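PDB 6ZZB: SAG family member (Sag19) from Eimeria tenella, which is of unknown function but is a major surface antigen of this apicomplexan parasite, apparently related to the CAP protein superfamily. Local coordinates for residues T42-D47 with I100-A105; S114-N119 with A201-L206; T162-V167 with E217-T222. One frame throughout, in Å; residues are numbered along the deposited sequence. Where two conformers were deposited one is given.

Overall arrangement
Contacts 1 and 2 share one end of the molecule and contact 3 lies across the chain's centre from them. The centres of contacts 1 and 2 are about 10 Å apart, and both reach the same mixed sheet: helix 97-105 meets the N-terminal segment 42-47 in contact 1 and touches V205 of contact 2, while S114 OG reaches back to L104 O at 2.9 Å, a probable hydrogen bond. The sulfate sits in contact 2 and probably came from the crystallisation liquor, so it marks no established active site. Contact 3 joins two loops; its centre is about 29 Å from that of contact 1 and 26 Å from that of contact 2, without touching either.

Contact 1: residues T42-D47 with I100-A105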
# COMPACT_ATOMS: atom_id res chain seq x y z
N THR A 42 -12.81 20.11 -9.21
CA THR A 42 -11.58 19.66 -9.89
C THR A 42 -10.94 18.63 -8.97
O THR A 42 -10.75 18.92 -7.80
CB THR A 42 -10.61 20.81 -10.13
OG1 THR A 42 -11.31 21.75 -10.95
CG2 THR A 42 -9.33 20.37 -10.79
N PRO A 43 -10.63 17.40 -9.43
CA PRO A 43 -9.99 16.43 -8.55
C PRO A 43 -8.53 16.76 -8.36
O PRO A 43 -7.89 17.44 -9.18
CB PRO A 43 -10.15 15.12 -9.33
CG PRO A 43 -10.02 15.56 -10.76
CD PRO A 43 -10.74 16.90 -10.81
N PRO A 44 -7.91 16.23 -7.29
CA PRO A 44 -6.47 16.28 -7.15
C PRO A 44 -5.84 15.47 -8.28
O PRO A 44 -6.49 14.64 -8.88
CB PRO A 44 -6.21 15.63 -5.80
CG PRO A 44 -7.35 14.66 -5.65
CD PRO A 44 -8.53 15.38 -6.27
N GLN A 45 -4.59 15.79 -8.55
CA GLN A 45 -3.77 15.08 -9.54
C GLN A 45 -2.74 14.24 -8.82
O GLN A 45 -2.32 14.59 -7.72
CB GLN A 45 -3.10 16.09 -10.46
CG GLN A 45 -4.08 16.79 -11.40
CD GLN A 45 -3.35 17.43 -12.55
OE1 GLN A 45 -2.36 18.14 -12.36
NE2 GLN A 45 -3.78 17.13 -13.76
N ALA A 46 -2.34 13.15 -9.45
CA ALA A 46 -1.33 12.24 -8.87
C ALA A 46 -0.15 12.12 -9.83
O ALA A 46 -0.35 12.16 -11.03
CB ALA A 46 -1.93 10.88 -8.58
N ASP A 47 1.02 11.93 -9.25
CA ASP A 47 2.30 11.65 -9.95
C ASP A 47 2.68 10.21 -9.66
O ASP A 47 2.45 9.72 -8.54
CB ASP A 47 3.43 12.57 -9.49
CG ASP A 47 3.48 13.89 -10.24
OD1 ASP A 47 2.53 14.15 -11.01
OD2 ASP A 47 4.46 14.63 -10.04
N ILE A 100 -6.10 5.41 -8.57
CA ILE A 100 -6.56 4.94 -7.25
C ILE A 100 -6.13 5.94 -6.18
O ILE A 100 -6.94 6.24 -5.28
CB ILE A 100 -6.05 3.52 -6.97
CG1 ILE A 100 -6.77 2.54 -7.88
CG2 ILE A 100 -6.21 3.16 -5.50
CD1 ILE A 100 -6.12 1.16 -7.97
N ALA A 101 -4.92 6.50 -6.25
CA ALA A 101 -4.52 7.52 -5.25
C ALA A 101 -5.53 8.66 -5.25
O ALA A 101 -5.95 9.13 -4.17
CB ALA A 101 -3.11 8.00 -5.53
N VAL A 102 -5.91 9.11 -6.43
CA VAL A 102 -6.92 10.20 -6.59
C VAL A 102 -8.26 9.73 -6.01
O VAL A 102 -8.91 10.47 -5.26
CB VAL A 102 -7.03 10.65 -8.05
CG1 VAL A 102 -8.26 11.54 -8.26
CG2 VAL A 102 -5.74 11.33 -8.49
N THR A 103 -8.70 8.54 -6.36
CA THR A 103 -9.98 7.99 -5.84
C THR A 103 -9.98 8.02 -4.32
O THR A 103 -11.02 8.34 -3.69
CB THR A 103 -10.24 6.57 -6.37
OG1 THR A 103 -10.33 6.66 -7.80
CG2 THR A 103 -11.48 5.95 -5.78
N LEU A 104 -8.89 7.63 -3.68
CA LEU A 104 -8.76 7.55 -2.22
C LEU A 104 -8.69 8.94 -1.59
O LEU A 104 -9.22 9.10 -0.47
CB LEU A 104 -7.52 6.73 -1.85
CG LEU A 104 -7.60 5.24 -2.22
CD1 LEU A 104 -6.27 4.58 -1.96
CD2 LEU A 104 -8.69 4.52 -1.45
N ALA A 105 -8.02 9.91 -2.21
CA ALA A 105 -7.84 11.26 -1.61
C ALA A 105 -9.16 12.03 -1.64
O ALA A 105 -9.43 12.75 -0.64
CB ALA A 105 -6.81 12.03 -2.37
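V102 lays its two methyl groups against the extended segment 43-46, and most of the contacts here run through it. CG1 stands anti to the backbone N (chi1 168°), which spreads the branches along the passing chain. CG1 faces the proline end, 4.2 Å from P43 CB and equally 4.2 Å from P44 CG. CG2 turns the other way, onto the start of the strand, and lies 3.8 Å from A46 CB. Between these two contacts the P44 carbonyl oxygen rests against the fork of the valine, at 3.4 Å from V102 CG2.

The P44 ring slants across the valine side chain and also reaches A105, about one turn further on, CG to CB 4.2 Å. At the other end A46 CB also meets A101 CB, at 4.4 Å. A101, V102 and A105 thus present one face of the helix to the chain. The backbones are nearest at P44 and V102, CA to CA 6.1 Å; A101 and A105 add single methyls on either side of the valine along the helix. No hydrogen bond spans the two segments; the fit is mostly hydrocarbon, with the P44 carbonyl oxygen set against the valine methyls, and the N-terminal chain takes its polar bonds elsewhere: Q45 N to D198 OD1, and D47 by a salt bridge to K197.

Segment 42-47 runs into strand 46-48, which pairs antiparallel with strand 190-196. Helix 97-105 rests on the same sheet, V102 and A105 touching T196 of strand 190-196, while on strand 203-211 I100 touches F207, A105 touches V205, and L104 touches both.

Contact 2: residues S114-N119 with A201-L206; sequences SGEGAN and AGHDVL. With SO4 (sulfate ion), chain C.
The loop backbone comes closest to the strand at G115, whose CA is 4.8 Å from H203 CA and directs a C-H almost straight (176°) at H203 O, with the CA-to-O distance 3.6 Å. Having no side chain, G115 lets the chains come this near. The H203 carbonyl is buried and has no conventional hydrogen-bond partner in the model, leaving the weak C-H contact to face it.

E116 then folds over the imidazole of H203. Its CG is anti to the backbone N and the chain bends at chi2 (79°), which swings the carboxylate over one ring face, with its plane turned 32° from that of the ring. OE2 sits over the rim, 3.0 Å from H203 NE2, yet the angle is too poor for a hydrogen bond. Nearer the backbone, E116 CB makes a CH-pi contact 4.1 Å from the ring centroid.

The sulfate, probably from the crystallisation liquor, meets the ring at its edge. H203 ND1 donates to its O4, but the modelled 2.5 Å is very short and the exact geometry doubtful. One water ties the backbones together beside the anion, accepting from E116 N at 2.9 Å and from H203 N at 3.1 Å, and it can donate to sulfate O1.

Further along the strand, V205 CG2 packs 3.6 Å from G115 CA and also touches A118 CB. Strand 203-211 runs between strands 126-131 and 190-196, antiparallel to both. H203 leans on P129 and P131, A118 on V127, while L104 of helix 97-105 meets both A118 and V205; the loop thus fits against the helix and two sheet strands.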
# COMPACT_ATOMS: atom_id res chain seq x y z
N SER A 114 -11.35 12.63 2.04
CA SER A 114 -11.32 11.18 2.35
C SER A 114 -9.88 10.67 2.51
O SER A 114 -9.70 9.53 2.98
CB SER A 114 -12.07 10.42 1.32
OG SER A 114 -11.60 10.70 0.01
N GLY A 115 -8.86 11.48 2.20
CA GLY A 115 -7.49 10.95 2.24
C GLY A 115 -7.11 10.40 3.60
O GLY A 115 -6.48 9.33 3.69
N GLU A 116 -7.45 11.13 4.67
CA GLU A 116 -6.97 10.76 6.02
C GLU A 116 -7.45 9.35 6.40
O GLU A 116 -6.69 8.62 7.02
CB GLU A 116 -7.44 11.84 7.01
CG GLU A 116 -7.18 11.47 8.46
CD GLU A 116 -5.76 11.66 8.96
OE1 GLU A 116 -5.62 12.15 10.13
OE2 GLU A 116 -4.80 11.33 8.22
N GLY A 117 -8.66 8.99 6.01
CA GLY A 117 -9.25 7.69 6.34
C GLY A 117 -8.99 6.62 5.30
O GLY A 117 -9.54 5.53 5.45
N ALA A 118 -8.15 6.89 4.29
CA ALA A 118 -7.96 5.92 3.20
C ALA A 118 -7.34 4.62 3.73
O ALA A 118 -6.48 4.63 4.62
CB ALA A 118 -7.10 6.52 2.13
N ASN A 119 -7.74 3.52 3.11
CA ASN A 119 -7.18 2.20 3.44
C ASN A 119 -7.35 1.30 2.23
O ASN A 119 -7.83 1.74 1.17
CB ASN A 119 -7.85 1.65 4.71
CG ASN A 119 -9.35 1.52 4.52
OD1 ASN A 119 -9.84 1.11 3.49
ND2 ASN A 119 -10.11 1.95 5.53
N ALA A 201 -6.19 20.99 1.00
CA ALA A 201 -6.61 20.72 2.38
C ALA A 201 -6.62 19.20 2.53
O ALA A 201 -6.37 18.52 1.51
CB ALA A 201 -7.98 21.29 2.63
N GLY A 202 -6.92 18.72 3.72
CA GLY A 202 -6.98 17.27 3.98
C GLY A 202 -5.63 16.61 3.78
O GLY A 202 -4.56 17.21 4.00
N HIS A 203 -5.66 15.32 3.44
CA HIS A 203 -4.43 14.51 3.27
C HIS A 203 -4.33 14.09 1.81
O HIS A 203 -5.29 13.56 1.24
CB HIS A 203 -4.45 13.29 4.19
CG HIS A 203 -4.10 13.59 5.61
ND1 HIS A 203 -4.85 14.44 6.40
CD2 HIS A 203 -3.06 13.19 6.35
CE1 HIS A 203 -4.29 14.51 7.59
NE2 HIS A 203 -3.20 13.76 7.60
N ASP A 204 -3.15 14.30 1.25
CA ASP A 204 -2.74 13.56 0.04
C ASP A 204 -2.65 12.07 0.40
O ASP A 204 -2.55 11.70 1.57
CB ASP A 204 -1.42 14.09 -0.51
CG ASP A 204 -1.53 15.45 -1.17
OD1 ASP A 204 -2.21 15.56 -2.18
OD2 ASP A 204 -0.90 16.41 -0.60
N VAL A 205 -2.63 11.25 -0.63
CA VAL A 205 -2.53 9.77 -0.47
C VAL A 205 -1.43 9.22 -1.36
O VAL A 205 -1.42 9.49 -2.57
CB VAL A 205 -3.86 9.07 -0.79
CG1 VAL A 205 -3.77 7.56 -0.68
CG2 VAL A 205 -4.95 9.58 0.17
N LEU A 206 -0.57 8.39 -0.78
CA LEU A 206 0.34 7.48 -1.50
C LEU A 206 -0.32 6.12 -1.57
O LEU A 206 -0.72 5.58 -0.52
CB LEU A 206 1.67 7.39 -0.75
CG LEU A 206 2.63 6.30 -1.21
CD1 LEU A 206 3.12 6.55 -2.62
CD2 LEU A 206 3.80 6.22 -0.27
S SO4 C . -8.11 15.65 7.54
O1 SO4 C . -9.15 15.18 6.64
O2 SO4 C . -7.94 14.68 8.60
O3 SO4 C . -8.50 16.92 8.10
O4 SO4 C . -6.87 15.81 6.83
O HOH W 1 -8.23 13.93 4.43

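Contact 3: residues T162-V167 with E217-T222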
# COMPACT_ATOMS: atom_id res chain seq x y z
N THR A 162 -1.48 -19.73 11.41
CA THR A 162 -2.96 -19.62 11.44
C THR A 162 -3.43 -18.29 10.86
O THR A 162 -4.57 -18.25 10.37
CB THR A 162 -3.53 -19.77 12.85
OG1 THR A 162 -2.97 -18.76 13.70
CG2 THR A 162 -3.27 -21.13 13.45
N GLY A 163 -2.62 -17.24 10.94
CA GLY A 163 -3.06 -15.87 10.64
C GLY A 163 -3.26 -15.68 9.14
O GLY A 163 -2.36 -16.05 8.36
N THR A 164 -4.39 -15.13 8.77
CA THR A 164 -4.71 -14.82 7.36
C THR A 164 -4.93 -13.32 7.24
O THR A 164 -5.18 -12.64 8.24
CB THR A 164 -5.91 -15.63 6.84
OG1 THR A 164 -7.10 -15.19 7.48
CG2 THR A 164 -5.72 -17.11 7.03
N TYR A 165 -4.90 -12.86 6.01
CA TYR A 165 -5.03 -11.42 5.72
C TYR A 165 -6.51 -11.11 5.69
O TYR A 165 -7.22 -11.67 4.84
CB TYR A 165 -4.35 -11.06 4.40
CG TYR A 165 -4.51 -9.60 4.09
CD1 TYR A 165 -3.74 -8.64 4.73
CD2 TYR A 165 -5.51 -9.15 3.25
CE1 TYR A 165 -3.90 -7.28 4.49
CE2 TYR A 165 -5.71 -7.79 3.01
CZ TYR A 165 -4.91 -6.86 3.66
OH TYR A 165 -5.09 -5.52 3.39
N ASP A 166 -7.00 -10.25 6.58
CA ASP A 166 -8.39 -9.78 6.55
C ASP A 166 -8.37 -8.32 6.96
O ASP A 166 -8.17 -8.01 8.15
CB ASP A 166 -9.25 -10.65 7.46
CG ASP A 166 -10.70 -10.20 7.55
OD1 ASP A 166 -11.09 -9.21 6.88
OD2 ASP A 166 -11.43 -10.87 8.31
N VAL A 167 -8.61 -7.45 6.00
CA VAL A 167 -8.48 -5.98 6.21
C VAL A 167 -9.56 -5.48 7.19
O VAL A 167 -9.42 -4.35 7.65
CB VAL A 167 -8.49 -5.27 4.84
CG1 VAL A 167 -9.87 -5.29 4.19
CG2 VAL A 167 -7.92 -3.86 4.93
N GLU A 217 -8.01 -14.15 3.22
CA GLU A 217 -7.66 -15.56 3.56
C GLU A 217 -6.27 -15.98 3.06
O GLU A 217 -5.83 -17.04 3.50
CB GLU A 217 -8.75 -16.56 3.16
CG GLU A 217 -10.00 -16.42 4.00
CD GLU A 217 -10.87 -17.66 4.06
OE1 GLU A 217 -10.34 -18.75 4.36
OE2 GLU A 217 -12.09 -17.53 3.83
N ASP A 218 -5.51 -15.18 2.30
CA ASP A 218 -4.08 -15.48 2.08
C ASP A 218 -3.36 -15.51 3.43
O ASP A 218 -3.69 -14.67 4.29
CB ASP A 218 -3.38 -14.45 1.19
CG ASP A 218 -3.82 -14.49 -0.26
OD1 ASP A 218 -4.52 -15.46 -0.63
OD2 ASP A 218 -3.47 -13.56 -1.00
N LYS A 219 -2.39 -16.40 3.57
CA LYS A 219 -1.45 -16.40 4.71
C LYS A 219 -0.30 -15.49 4.33
O LYS A 219 0.47 -15.77 3.42
CB LYS A 219 -1.03 -17.84 5.00
CG LYS A 219 -2.18 -18.69 5.53
CD LYS A 219 -1.76 -19.95 6.22
CE LYS A 219 -2.94 -20.69 6.81
NZ LYS A 219 -2.56 -22.07 7.18
N PRO A 220 -0.21 -14.28 4.91
CA PRO A 220 0.80 -13.33 4.46
C PRO A 220 2.26 -13.68 4.72
O PRO A 220 3.09 -13.27 3.97
CB PRO A 220 0.39 -12.04 5.20
CG PRO A 220 -0.30 -12.55 6.43
CD PRO A 220 -1.10 -13.74 5.94
N PHE A 221 2.54 -14.50 5.74
CA PHE A 221 3.92 -14.85 6.14
C PHE A 221 4.05 -16.35 6.41
O PHE A 221 3.20 -16.91 7.10
CB PHE A 221 4.31 -14.10 7.41
CG PHE A 221 4.10 -12.62 7.35
CD1 PHE A 221 4.86 -11.80 6.54
CD2 PHE A 221 3.10 -12.04 8.10
CE1 PHE A 221 4.63 -10.44 6.50
CE2 PHE A 221 2.87 -10.68 8.06
CZ PHE A 221 3.64 -9.89 7.27
N THR A 222 5.13 -16.92 5.92
CA THR A 222 5.62 -18.24 6.41
C THR A 222 6.16 -18.05 7.82
O THR A 222 6.57 -16.92 8.20
CB THR A 222 6.70 -18.82 5.51
OG1 THR A 222 7.83 -17.95 5.58
CG2 THR A 222 6.23 -19.03 4.09
O HOH W 2 0.45 -15.91 7.76
O HOH W 3 -8.73 -13.86 5.92
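The threonine T164 places OG1 between its backbone N and carbonyl carbon (chi1 69°), which brings the hydroxyl to a water beside E217 and leaves CG2 to face the opposite loop. That methyl lies 3.5 Å from E217 O and 4.2 Å from K219 CG, the lysine passing aslant and running on, extended, to bond through NZ with S161 O.

The backbones pair in antiparallel sense. Y165 N donates to D218 O at 2.8 Å, arriving almost end-on to the carbonyl (169° at O), and E217 N donates to Y165 O at 3.1 Å. With E217 in the left-handed region (phi 79°), two successive residues, E217 and D218, answer the single Y165: the pattern of a G1 beta bulge, though neither loop forms a regular strand.

Water 3 joins this pair, 2.6 Å from T164 OG1, donating to Y165 O and weakly accepting from E217 N. P220 takes up the next place along, its CD 3.6 Å from G163 O, and a second water links G163 O to F221 N.

The direct hydrogen bonds between the two segments are backbone ones, with T164 OG1 joining through water and K219 NZ adding its bond to S161 O just before 162-167; Y165 OH bonds S178 and D218 makes a salt bridge to K187, tying the pair to the surrounding fold.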